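Local structure of FKBP-type peptidyl-prolyl cis-trans isomerase FkpA (Escherichia coli, 1Q6H) at residues 168-173 with 179-184; 105-110 with 122-127; 45-50 with 85-90. The protein catalyses the cis-trans isomerization of peptidyl-prolyl bonds and acts as a folding chaperone in the periplasm. One frame throughout, in Å; residues are numbered along the deposited sequence.

Contact 1: residues 168-173 with 179-184; sequences FRLDGV and EGLKNI
Leu170 and Leu181 carry the apolar part of this contact, with Phe168 beside them. CD1 of Leu170 lies 4.0 Å from CD1 of Leu181 and close to its CB as well, the two side chains running past one another in opposite directions. Leu170 has CG anti to the backbone N (chi1 -175°), which carries CG toward the other segment, where the branches part: CD1 meets Leu181, CD2 Lys182. Phe168 CZ reaches the same methyl, 4.0 Å from Leu181 CD1, which stands oblique to the ring. Leu181 CD1 is thus touched from two directions roughly at right angles, by a leucine methyl and by the ring end.

The second kind of contact is between a methyl and the stem of a charged chain. Lys182 CE is 3.7 Å from Leu170 CD2, and CG of the same lysine also touches that methyl. Because the lysine is extended beyond CG, its carbons pass over Leu170 before NZ ends in a salt bridge with Asp138.

Each segment also holds backbone bonds of its own. Gly172 N bonds Arg169 O at 2.9 Å and turns the chain after strand 166-169, while Lys182 N to Glu179 O (3.1 Å) and Asn183 N to Gly180 O (3.0 Å) hold the chain in a tight turn. Residues 179-184 lie against the curved antiparallel sheet of the FKBP fold, Leu181 resting on Val142 and Val218, while the Phe168 ring meets that of Trp177 in helix 175-180 with planes about 80° apart.

Between 168-173 and 179-184 the contact is hydrocarbon, held by burial and shape; the polar tie to the helix is Leu170 O with Thr178 OG1, and the one charge involved is carried past the leucine to its carboxylate.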
loop_
_atom_site.group_PDB
_atom_site.type_symbol
_atom_site.label_atom_id
_atom_site.label_comp_id
_atom_site.label_asym_id
_atom_site.label_seq_id
_atom_site.Cartn_x
_atom_site.Cartn_y
_atom_site.Cartn_z
ATOM N N PHE A 168 -9.476 35.783 -5.464
ATOM C CA PHE A 168 -8.026 35.575 -5.428
ATOM C C PHE A 168 -7.188 36.787 -5.817
ATOM O O PHE A 168 -7.678 37.709 -6.451
ATOM C CB PHE A 168 -7.633 34.441 -6.346
ATOM C CG PHE A 168 -8.093 34.609 -7.759
ATOM C CD1 PHE A 168 -7.305 35.280 -8.686
ATOM C CD2 PHE A 168 -9.292 34.073 -8.172
ATOM C CE1 PHE A 168 -7.708 35.412 -9.998
ATOM C CE2 PHE A 168 -9.709 34.204 -9.488
ATOM C CZ PHE A 168 -8.913 34.881 -10.397
ATOM N N ARG A 169 -5.921 36.764 -5.420
ATOM C CA ARG A 169 -4.983 37.817 -5.792
ATOM C C ARG A 169 -4.633 37.588 -7.269
ATOM O O ARG A 169 -4.376 36.463 -7.715
ATOM C CB ARG A 169 -3.755 37.815 -4.880
ATOM C CG ARG A 169 -4.116 37.979 -3.381
ATOM C CD ARG A 169 -2.924 37.964 -2.416
ATOM N NE ARG A 169 -2.218 36.681 -2.412
ATOM C CZ ARG A 169 -2.542 35.640 -1.668
ATOM N NH1 ARG A 169 -3.573 35.690 -0.834
ATOM N NH2 ARG A 169 -1.815 34.540 -1.723
ATOM N N LEU A 170 -4.704 38.654 -8.033
ATOM C CA LEU A 170 -4.552 38.564 -9.487
ATOM C C LEU A 170 -3.286 37.858 -9.926
ATOM O O LEU A 170 -3.305 37.089 -10.866
ATOM C CB LEU A 170 -4.599 39.973 -10.097
ATOM C CG LEU A 170 -4.578 40.024 -11.623
ATOM C CD1 LEU A 170 -5.745 39.264 -12.219
ATOM C CD2 LEU A 170 -4.589 41.484 -12.071
ATOM N N ASP A 171 -2.177 38.085 -9.240
ATOM C CA ASP A 171 -0.964 37.421 -9.656
ATOM C C ASP A 171 -0.635 36.187 -8.809
ATOM O O ASP A 171 0.513 35.760 -8.758
ATOM C CB ASP A 171 0.210 38.411 -9.745
ATOM C CG ASP A 171 0.544 39.023 -8.430
ATOM O OD1 ASP A 171 -0.055 38.616 -7.429
ATOM O OD2 ASP A 171 1.393 39.918 -8.293
ATOM N N GLY A 172 -1.661 35.582 -8.207
ATOM C CA GLY A 172 -1.484 34.385 -7.414
ATOM C C GLY A 172 -2.055 33.158 -8.106
ATOM O O GLY A 172 -2.195 32.096 -7.477
ATOM N N VAL A 173 -2.380 33.285 -9.395
ATOM C CA VAL A 173 -2.988 32.185 -10.166
ATOM C C VAL A 173 -2.229 31.982 -11.467
ATOM O O VAL A 173 -1.238 32.642 -11.697
ATOM C CB VAL A 173 -4.437 32.508 -10.512
ATOM C CG1 VAL A 173 -5.259 32.526 -9.246
ATOM C CG2 VAL A 173 -4.530 33.859 -11.248
ATOM N N GLU A 179 -2.978 37.818 -16.735
ATOM C CA GLU A 179 -2.993 38.676 -17.906
ATOM C C GLU A 179 -4.400 38.946 -18.410
ATOM O O GLU A 179 -4.752 40.086 -18.698
ATOM C CB GLU A 179 -2.232 37.984 -19.033
ATOM C CG GLU A 179 -2.249 38.709 -20.361
ATOM C CD GLU A 179 -1.554 37.914 -21.457
ATOM O OE1 GLU A 179 -0.967 36.792 -21.191
ATOM O OE2 GLU A 179 -1.588 38.419 -22.596
ATOM N N GLY A 180 -5.173 37.890 -18.574
ATOM C CA GLY A 180 -6.494 37.993 -19.168
ATOM C C GLY A 180 -7.421 38.989 -18.511
ATOM O O GLY A 180 -8.062 39.793 -19.193
ATOM N N LEU A 181 -7.495 38.962 -17.182
ATOM C CA LEU A 181 -8.457 39.805 -16.475
ATOM C C LEU A 181 -8.089 41.271 -16.567
ATOM O O LEU A 181 -8.935 42.149 -16.420
ATOM C CB LEU A 181 -8.606 39.365 -15.015
ATOM C CG LEU A 181 -9.189 37.979 -14.784
ATOM C CD1 LEU A 181 -9.274 37.704 -13.254
ATOM C CD2 LEU A 181 -10.575 37.863 -15.424
ATOM N N LYS A 182 -6.847 41.564 -16.901
ATOM C CA LYS A 182 -6.474 42.973 -17.071
ATOM C C LYS A 182 -7.128 43.620 -18.310
ATOM O O LYS A 182 -7.024 44.843 -18.514
ATOM C CB LYS A 182 -4.951 43.103 -17.157
ATOM C CG LYS A 182 -4.246 42.752 -15.873
ATOM C CD LYS A 182 -2.751 42.792 -15.977
ATOM C CE LYS A 182 -2.115 42.346 -14.627
ATOM N NZ LYS A 182 -0.702 42.111 -14.696
ATOM N N ASN A 183 -7.772 42.807 -19.143
ATOM C CA ASN A 183 -8.403 43.292 -20.364
ATOM C C ASN A 183 -9.856 43.751 -20.187
ATOM O O ASN A 183 -10.488 44.146 -21.162
ATOM C CB ASN A 183 -8.378 42.200 -21.426
ATOM C CG ASN A 183 -6.988 41.928 -21.938
ATOM O OD1 ASN A 183 -6.309 42.840 -22.357
ATOM N ND2 ASN A 183 -6.566 40.671 -21.913
ATOM N N ILE A 184 -10.389 43.661 -18.965
ATOM C CA ILE A 184 -11.737 44.104 -18.671
ATOM C C ILE A 184 -11.685 44.822 -17.329
ATOM O O ILE A 184 -10.603 44.936 -16.720
ATOM C CB ILE A 184 -12.764 42.957 -18.607
ATOM C CG1 ILE A 184 -12.295 41.785 -17.734
ATOM C CG2 ILE A 184 -13.153 42.486 -19.972
ATOM C CD1 ILE A 184 -13.425 40.800 -17.437
#

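Contact 2: residues 105-110 with 122-127; sequences EYREKF and GLVYQV
Phe110 meets Val124 and Gln126 of the strand with different parts of one ring. Its CD2 lies 3.6 Å from Val124 CG1, a methyl that sits oblique to the ring and also touches CE2. At the far end CZ is 3.7 Å from Gln126 OE1, which lies at the ring edge, in its plane, where the slightly positive ring hydrogens face the amide oxygen; amide and ring planes are 73° apart. With CG anti to the backbone N (chi1 180°), the ring projects from the helix to span both residues. A turn earlier, Arg107 CB lies 4.3 Å from Val124 CG2. A leucine in place of Phe110 would probably fall short of Gln126, leaving its OE1 without the ring-edge contact and thinning the packing on Val124 CG1.

The 105-110 turns of helix 70-112 lie over strand 124-127, the axes of these pieces 9.3 Å apart at closest and 40° between their N-to-C directions. The strand forms a hairpin with 116-118 and pairs on its other side with 189-194, so the last turns of the long helix rest directly on the sheet of the FKBP domain.

Farther out, one water bridges the segments: Arg107 NE donates to it at 2.9 Å, in the guanidinium plane, and the water donates to Gly122 O at 2.6 Å. Thr213 OG1 holds Arg107 NH1, fixing the guanidinium from a second direction. Val116 and Val193 also pack on Phe110, and Val193 pairs through its backbone with Val124.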
loop_
_atom_site.group_PDB
_atom_site.type_symbol
_atom_site.label_atom_id
_atom_site.label_comp_id
_atom_site.label_asym_id
_atom_site.label_seq_id
_atom_site.Cartn_x
_atom_site.Cartn_y
_atom_site.Cartn_z
ATOM N N GLU A 105 -4.561 24.120 -32.637
ATOM C CA GLU A 105 -5.467 24.175 -33.774
ATOM C C GLU A 105 -6.731 24.909 -33.344
ATOM O O GLU A 105 -7.253 25.767 -34.064
ATOM C CB GLU A 105 -5.780 22.757 -34.241
ATOM C CG GLU A 105 -6.806 22.682 -35.358
ATOM C CD GLU A 105 -6.883 21.317 -35.996
ATOM O OE1 GLU A 105 -7.057 20.318 -35.263
ATOM O OE2 GLU A 105 -6.774 21.238 -37.238
ATOM N N TYR A 106 -7.206 24.569 -32.154
ATOM C CA TYR A 106 -8.391 25.196 -31.594
ATOM C C TYR A 106 -8.181 26.689 -31.420
ATOM O O TYR A 106 -9.039 27.493 -31.822
ATOM C CB TYR A 106 -8.712 24.557 -30.258
ATOM C CG TYR A 106 -9.945 25.107 -29.577
ATOM C CD1 TYR A 106 -9.861 26.217 -28.757
ATOM C CD2 TYR A 106 -11.170 24.492 -29.724
ATOM C CE1 TYR A 106 -10.966 26.710 -28.115
ATOM C CE2 TYR A 106 -12.293 24.988 -29.084
ATOM C CZ TYR A 106 -12.176 26.096 -28.277
ATOM O OH TYR A 106 -13.265 26.622 -27.635
ATOM N N ARG A 107 -7.046 27.060 -30.823
ATOM C CA ARG A 107 -6.724 28.465 -30.585
ATOM C C ARG A 107 -6.615 29.273 -31.878
ATOM O O ARG A 107 -7.102 30.405 -31.944
ATOM C CB ARG A 107 -5.414 28.639 -29.798
ATOM C CG ARG A 107 -5.444 28.052 -28.412
ATOM C CD ARG A 107 -4.343 28.568 -27.480
ATOM N NE ARG A 107 -3.028 28.407 -28.091
ATOM C CZ ARG A 107 -2.294 27.296 -28.079
ATOM N NH1 ARG A 107 -2.704 26.177 -27.484
ATOM N NH2 ARG A 107 -1.143 27.301 -28.715
ATOM N N GLU A 108 -5.966 28.710 -32.877
ATOM C CA GLU A 108 -5.750 29.400 -34.146
ATOM C C GLU A 108 -7.044 29.683 -34.893
ATOM O O GLU A 108 -7.228 30.753 -35.416
ATOM C CB GLU A 108 -4.799 28.607 -35.017
ATOM C CG GLU A 108 -3.371 28.640 -34.500
ATOM C CD GLU A 108 -2.677 29.965 -34.753
ATOM O OE1 GLU A 108 -2.553 30.335 -35.945
ATOM O OE2 GLU A 108 -2.235 30.625 -33.769
ATOM N N LYS A 109 -7.937 28.716 -34.915
ATOM C CA LYS A 109 -9.231 28.908 -35.520
ATOM C C LYS A 109 -10.037 29.986 -34.737
ATOM O O LYS A 109 -10.526 30.941 -35.323
ATOM C CB LYS A 109 -9.975 27.579 -35.561
ATOM C CG LYS A 109 -11.254 27.591 -36.380
ATOM C CD LYS A 109 -11.932 26.228 -36.332
ATOM C CE LYS A 109 -13.395 26.305 -36.745
ATOM N NZ LYS A 109 -13.569 26.847 -38.112
ATOM N N PHE A 110 -10.138 29.852 -33.416
ATOM C CA PHE A 110 -10.908 30.779 -32.599
ATOM C C PHE A 110 -10.382 32.191 -32.723
ATOM O O PHE A 110 -11.166 33.158 -32.818
ATOM C CB PHE A 110 -10.880 30.353 -31.124
ATOM C CG PHE A 110 -11.652 31.261 -30.220
ATOM C CD1 PHE A 110 -12.997 31.468 -30.430
ATOM C CD2 PHE A 110 -11.032 31.921 -29.187
ATOM C CE1 PHE A 110 -13.698 32.300 -29.632
ATOM C CE2 PHE A 110 -11.738 32.766 -28.371
ATOM C CZ PHE A 110 -13.074 32.959 -28.592
ATOM N N GLY A 122 0.419 35.095 -26.443
ATOM C CA GLY A 122 -0.273 33.979 -27.055
ATOM C C GLY A 122 -1.615 33.654 -26.410
ATOM O O GLY A 122 -2.326 32.759 -26.860
ATOM N N LEU A 123 -1.955 34.370 -25.354
ATOM C CA LEU A 123 -3.274 34.261 -24.791
ATOM C C LEU A 123 -4.279 34.688 -25.870
ATOM O O LEU A 123 -4.078 35.710 -26.567
ATOM C CB LEU A 123 -3.404 35.213 -23.613
ATOM C CG LEU A 123 -4.807 35.354 -23.019
ATOM C CD1 LEU A 123 -5.253 34.083 -22.307
ATOM C CD2 LEU A 123 -4.812 36.497 -22.046
ATOM N N VAL A 124 -5.359 33.928 -26.025
ATOM C CA VAL A 124 -6.407 34.316 -26.939
ATOM C C VAL A 124 -7.630 34.726 -26.115
ATOM O O VAL A 124 -8.009 34.055 -25.136
ATOM C CB VAL A 124 -6.729 33.178 -27.904
ATOM C CG1 VAL A 124 -7.848 33.544 -28.865
ATOM C CG2 VAL A 124 -5.466 32.744 -28.636
ATOM N N TYR A 125 -8.234 35.859 -26.452
ATOM C CA TYR A 125 -9.350 36.337 -25.643
ATOM C C TYR A 125 -10.408 37.087 -26.400
ATOM O O TYR A 125 -10.178 37.642 -27.468
ATOM C CB TYR A 125 -8.834 37.193 -24.482
ATOM C CG TYR A 125 -8.196 38.481 -24.887
ATOM C CD1 TYR A 125 -6.833 38.545 -25.142
ATOM C CD2 TYR A 125 -8.938 39.626 -25.044
ATOM C CE1 TYR A 125 -6.242 39.702 -25.527
ATOM C CE2 TYR A 125 -8.355 40.794 -25.422
ATOM C CZ TYR A 125 -6.998 40.828 -25.664
ATOM O OH TYR A 125 -6.373 41.984 -26.036
ATOM N N GLN A 126 -11.596 37.078 -25.817
ATOM C CA GLN A 126 -12.753 37.739 -26.387
ATOM C C GLN A 126 -13.476 38.502 -25.300
ATOM O O GLN A 126 -14.043 37.916 -24.385
ATOM C CB GLN A 126 -13.676 36.721 -26.993
ATOM C CG GLN A 126 -14.905 37.314 -27.635
ATOM C CD GLN A 126 -15.828 36.241 -28.125
ATOM O OE1 GLN A 126 -15.847 35.130 -27.578
ATOM N NE2 GLN A 126 -16.600 36.552 -29.147
ATOM N N VAL A 127 -13.440 39.823 -25.399
ATOM C CA VAL A 127 -14.132 40.654 -24.451
ATOM C C VAL A 127 -15.573 40.562 -24.841
ATOM O O VAL A 127 -15.910 40.703 -26.010
ATOM C CB VAL A 127 -13.692 42.140 -24.500
ATOM C CG1 VAL A 127 -14.541 43.014 -23.552
ATOM C CG2 VAL A 127 -12.214 42.275 -24.157
HETATM O O HOH W 1 -1.994 31.036 -28.821
#

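Contact 3: residues 45-50 with 85-90; sequences LGIKLD and KSSAQA
Ser87 and Leu45 bury similar areas here, and Ala88 adds a smaller share. The two main residues meet at their roots, Leu45 CB lying 4.2 Å from Ser87 CB. Beyond this point the leucine fork lies across the helix surface to Ala88: CD2 is 4.0 Å from Ala88 CA, and CD1 is 4.3 Å from its CB, so the isobutyl group rests on backbone as much as on the small methyl.

Polar groups of the same pair are joined through water. Leu45 O accepts from two waters at once. One, 2.8 Å from Leu45 O, donates also to Ser87 O; the other, 2.9 Å from Leu45 O, makes a hydrogen bond of 2.8 Å with Ser87 OG. The serine hydroxyl stands beside its own backbone N (chi1 -63°), a position from which OG also bonds Arg83 O, one turn back in the helix. Ile47 also borders this hydroxyl, its CD1 3.5 Å from Ser87 OG, so that the polar atom has a hydrocarbon neighbour along with its water and carbonyl partners.

Leu45 is brought to this place by a Schellman motif that ends helix 19-43. Gly46, with positive phi, is its C-prime residue, and Ile47 N returns to Gln42 O while Gly46 N bonds Glu43 O.

From there the chain runs as a loop beside helix 70-112, where Ile47 packs on Phe80 and Arg83. Leu49 packs on Phe80 and, across the dimer interface, on Leu27 of the second subunit, before Asp50 caps the start of helix 51-62.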
loop_
_atom_site.group_PDB
_atom_site.type_symbol
_atom_site.label_atom_id
_atom_site.label_comp_id
_atom_site.label_asym_id
_atom_site.label_seq_id
_atom_site.Cartn_x
_atom_site.Cartn_y
_atom_site.Cartn_z
ATOM N N LEU A 45 -2.918 1.939 -20.700
ATOM C CA LEU A 45 -1.540 2.249 -21.016
ATOM C C LEU A 45 -0.999 1.421 -22.182
ATOM O O LEU A 45 0.194 1.440 -22.440
ATOM C CB LEU A 45 -0.686 2.033 -19.778
ATOM C CG LEU A 45 -1.204 2.691 -18.506
ATOM C CD1 LEU A 45 -0.393 2.271 -17.256
ATOM C CD2 LEU A 45 -1.214 4.196 -18.683
ATOM N N GLY A 46 -1.855 0.706 -22.897
ATOM C CA GLY A 46 -1.377 -0.155 -23.968
ATOM C C GLY A 46 -0.954 -1.570 -23.563
ATOM O O GLY A 46 -0.495 -2.341 -24.423
ATOM N N ILE A 47 -1.100 -1.929 -22.277
ATOM C CA ILE A 47 -0.737 -3.254 -21.780
ATOM C C ILE A 47 -1.942 -4.189 -21.617
ATOM O O ILE A 47 -2.816 -3.980 -20.766
ATOM C CB ILE A 47 -0.008 -3.132 -20.425
ATOM C CG1 ILE A 47 1.305 -2.356 -20.594
ATOM C CG2 ILE A 47 0.282 -4.523 -19.866
ATOM C CD1 ILE A 47 1.908 -1.799 -19.328
ATOM N N LYS A 48 -1.982 -5.231 -22.425
ATOM C CA LYS A 48 -3.112 -6.130 -22.433
ATOM C C LYS A 48 -2.581 -7.522 -22.141
ATOM O O LYS A 48 -2.171 -8.242 -23.049
ATOM C CB LYS A 48 -3.841 -6.068 -23.792
ATOM C CG LYS A 48 -4.630 -4.772 -24.027
ATOM C CD LYS A 48 -5.341 -4.731 -25.404
ATOM C CE LYS A 48 -6.543 -3.825 -25.351
ATOM N NZ LYS A 48 -7.120 -3.502 -26.678
ATOM N N LEU A 49 -2.533 -7.854 -20.857
ATOM C CA LEU A 49 -2.068 -9.160 -20.409
ATOM C C LEU A 49 -3.003 -10.258 -20.892
ATOM O O LEU A 49 -4.163 -10.022 -21.157
ATOM C CB LEU A 49 -2.003 -9.193 -18.879
ATOM C CG LEU A 49 -0.974 -8.292 -18.212
ATOM C CD1 LEU A 49 -0.954 -8.539 -16.716
ATOM C CD2 LEU A 49 0.413 -8.527 -18.766
ATOM N N ASP A 50 -2.481 -11.467 -21.003
ATOM C CA ASP A 50 -3.256 -12.589 -21.474
ATOM C C ASP A 50 -4.093 -13.146 -20.313
ATOM O O ASP A 50 -3.546 -13.710 -19.353
ATOM C CB ASP A 50 -2.290 -13.633 -21.992
ATOM C CG ASP A 50 -2.986 -14.847 -22.529
ATOM O OD1 ASP A 50 -3.961 -15.305 -21.920
ATOM O OD2 ASP A 50 -2.612 -15.417 -23.559
ATOM N N LYS A 85 5.381 1.405 -15.514
ATOM C CA LYS A 85 5.758 2.790 -15.330
ATOM C C LYS A 85 6.310 3.399 -16.604
ATOM O O LYS A 85 6.182 4.599 -16.839
ATOM C CB LYS A 85 6.825 2.888 -14.261
ATOM C CG LYS A 85 6.314 2.676 -12.844
ATOM C CD LYS A 85 7.433 2.719 -11.849
ATOM C CE LYS A 85 6.913 2.587 -10.438
ATOM N NZ LYS A 85 7.821 1.749 -9.621
ATOM N N SER A 86 6.973 2.572 -17.401
ATOM C CA SER A 86 7.543 3.035 -18.660
ATOM C C SER A 86 6.397 3.355 -19.595
ATOM O O SER A 86 6.392 4.371 -20.298
ATOM C CB SER A 86 8.459 1.955 -19.264
ATOM O OG SER A 86 8.911 2.332 -20.561
ATOM N N SER A 87 5.409 2.483 -19.610
ATOM C CA SER A 87 4.246 2.697 -20.447
ATOM C C SER A 87 3.422 3.916 -19.995
ATOM O O SER A 87 2.854 4.630 -20.825
ATOM C CB SER A 87 3.381 1.432 -20.479
ATOM O OG SER A 87 4.076 0.351 -21.069
ATOM N N ALA A 88 3.362 4.153 -18.692
ATOM C CA ALA A 88 2.646 5.285 -18.179
ATOM C C ALA A 88 3.304 6.541 -18.726
ATOM O O ALA A 88 2.611 7.458 -19.184
ATOM C CB ALA A 88 2.675 5.298 -16.685
ATOM N N GLN A 89 4.632 6.570 -18.693
ATOM C CA GLN A 89 5.351 7.766 -19.151
ATOM C C GLN A 89 5.150 7.937 -20.651
ATOM O O GLN A 89 4.939 9.040 -21.125
ATOM C CB GLN A 89 6.827 7.721 -18.777
ATOM C CG GLN A 89 7.638 8.946 -19.239
ATOM C CD GLN A 89 7.045 10.272 -18.788
ATOM O OE1 GLN A 89 6.396 10.348 -17.737
ATOM N NE2 GLN A 89 7.276 11.332 -19.575
ATOM N N ALA A 90 5.188 6.844 -21.394
ATOM C CA ALA A 90 4.919 6.920 -22.819
ATOM C C ALA A 90 3.549 7.548 -23.113
ATOM O O ALA A 90 3.451 8.414 -23.982
ATOM C CB ALA A 90 5.004 5.585 -23.440
HETATM O O HOH W 2 1.778 3.630 -23.233
HETATM O O HOH W 3 2.463 -0.080 -23.347
#

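How the contacts relate
Contacts 2 and 3 share helix 70-112 but lie about 35 Å apart between centres, contact 3 among the helices of the N-terminal domain and contact 2 where that helix reaches the catalytic domain. Contact 1 lies within that catalytic domain, its centre about 18 Å from that of contact 2 and about 40 Å from that of contact 3. Contacts 1 and 2 touch: Leu123 CD2 is 3.6 Å from Glu179 CD, and Ile184 packs on Val127. Contact 1 flanks the helix bearing Trp177, which by analogy with other FKBPs probably floors the prolyl pocket; contact 3, beside the second subunit, is far from it.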